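Local atomic coordinates of glutamyl-tRNA(Gln) amidotransferase subunit F, mitochondrial (Saccharomyces cerevisiae, PDB entry 4N0H), a protein that is the F subunit of a mitochondrial amidotransferase, an extended GatC-like chain that assembles with two other protein chains. Residues K68-Q71 and M72-A75. Sequence-based numbering, arbitrary orientation.
Sequences KEIQ and MRLA
Arg73 leaves the helix with CG opposite its own N (chi1 -172°), then folds at chi3 (63°), doubling back along helix 67-81 to lie side by side with Ile70, both side chains pointing the same way. Its NH2 thus comes within 3.7 Å of Ile70 CG2. The guanidinium is turned obliquely to this methyl, a van der Waals contact in which the long arm of arginine carries the charged group over Ile70; Arg73 also packs on a polar side chain of another protein chain. Glu69 OE2 stays 4.7 Å from Arg73 NH1, not in contact, although the opposite charges may still attract weakly. In Met72, chi1 (-120°, off the staggered positions) and chi2 place SD 3.9 Å from Lys68 O; the unbranched chain lies over the helix surface and also touches Pro45.

Beneath the side chains, four successive backbone bonds join the two turns. The straightest runs from Arg73 N to Glu69 O (3.1 Å, 171° at the hydrogen), while Leu74 N to Ile70 O is shorter at 2.9 Å.

Ile70 and Leu74, one turn apart, present branched apolar groups to helix 48-57: Ile70 meets Val51 and Leu55, Leu74 meets Leu54 and also an apolar side chain of another protein chain. Gln71 NE2 donates a hydrogen bond to Pro46 O, satisfying a loop carbonyl. The small Ala75 packs on Pro45. The regular i to i+4 bonding is that of any alpha-helix; an apolar side against helix 48-57 and a mostly solvent-facing side with Lys68, Glu69 and Met72 make this one amphipathic.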
loop_
_atom_site.group_PDB
_atom_site.type_symbol
_atom_site.label_atom_id
_atom_site.label_comp_id
_atom_site.label_asym_id
_atom_site.label_seq_id
_atom_site.Cartn_x
_atom_site.Cartn_y
_atom_site.Cartn_z
ATOM N N LYS C 68 -22.614 20.077 -1.768
ATOM C CA LYS C 68 -22.750 20.598 -0.409
ATOM C C LYS C 68 -22.615 19.483 0.624
ATOM O O LYS C 68 -22.009 19.670 1.682
ATOM C CB LYS C 68 -24.091 21.313 -0.238
ATOM C CG LYS C 68 -24.159 22.192 1.000
ATOM C CD LYS C 68 -23.347 23.466 0.816
ATOM C CE LYS C 68 -24.120 24.508 0.022
ATOM N NZ LYS C 68 -25.307 24.997 0.775
ATOM N N GLU C 69 -23.181 18.323 0.306
ATOM C CA GLU C 69 -23.115 17.159 1.183
ATOM C C GLU C 69 -21.680 16.655 1.337
ATOM O O GLU C 69 -21.267 16.256 2.426
ATOM C CB GLU C 69 -24.016 16.043 0.650
ATOM C CG GLU C 69 -23.939 14.744 1.433
ATOM C CD GLU C 69 -24.964 13.726 0.968
ATOM O OE1 GLU C 69 -25.972 14.135 0.351
ATOM O OE2 GLU C 69 -24.760 12.519 1.217
ATOM N N ILE C 70 -20.927 16.673 0.242
ATOM C CA ILE C 70 -19.519 16.298 0.280
ATOM C C ILE C 70 -18.722 17.311 1.098
ATOM O O ILE C 70 -17.855 16.937 1.887
ATOM C CB ILE C 70 -18.919 16.169 -1.141
ATOM C CG1 ILE C 70 -19.690 15.126 -1.952
ATOM C CG2 ILE C 70 -17.451 15.791 -1.069
ATOM C CD1 ILE C 70 -19.188 14.947 -3.368
ATOM N N GLN C 71 -19.030 18.592 0.911
ATOM C CA GLN C 71 -18.409 19.668 1.683
ATOM C C GLN C 71 -18.593 19.471 3.182
ATOM O O GLN C 71 -17.649 19.625 3.954
ATOM C CB GLN C 71 -18.999 21.024 1.290
ATOM C CG GLN C 71 -18.468 21.604 -0.006
ATOM C CD GLN C 71 -19.156 22.902 -0.372
ATOM O OE1 GLN C 71 -20.288 22.902 -0.856
ATOM N NE2 GLN C 71 -18.479 24.021 -0.134
ATOM N N MET C 72 -19.818 19.138 3.580
ATOM C CA MET C 72 -20.163 18.962 4.989
ATOM C C MET C 72 -19.417 17.783 5.596
ATOM O O MET C 72 -18.769 17.915 6.636
ATOM C CB MET C 72 -21.670 18.736 5.143
ATOM C CG MET C 72 -22.397 19.769 5.999
ATOM S SD MET C 72 -22.822 21.284 5.112
ATOM C CE MET C 72 -21.371 22.292 5.403
ATOM N N ARG C 73 -19.526 16.631 4.941
ATOM C CA ARG C 73 -18.902 15.401 5.416
ATOM C C ARG C 73 -17.392 15.566 5.537
ATOM O O ARG C 73 -16.794 15.199 6.549
ATOM C CB ARG C 73 -19.230 14.245 4.471
ATOM C CG ARG C 73 -18.789 12.883 4.980
ATOM C CD ARG C 73 -19.048 11.797 3.950
ATOM N NE ARG C 73 -18.273 12.010 2.729
ATOM C CZ ARG C 73 -18.797 12.341 1.552
ATOM N NH1 ARG C 73 -20.110 12.487 1.422
ATOM N NH2 ARG C 73 -18.007 12.513 0.499
ATOM N N LEU C 74 -16.789 16.131 4.496
ATOM C CA LEU C 74 -15.353 16.381 4.469
ATOM C C LEU C 74 -14.948 17.343 5.586
ATOM O O LEU C 74 -13.915 17.162 6.230
ATOM C CB LEU C 74 -14.957 16.935 3.101
ATOM C CG LEU C 74 -13.499 16.930 2.647
ATOM C CD1 LEU C 74 -12.857 15.560 2.841
ATOM C CD2 LEU C 74 -13.429 17.341 1.183
ATOM N N ALA C 75 -15.775 18.361 5.819
ATOM C CA ALA C 75 -15.529 19.321 6.892
ATOM C C ALA C 75 -15.435 18.629 8.249
ATOM O O ALA C 75 -14.542 18.923 9.042
ATOM C CB ALA C 75 -16.618 20.392 6.912
#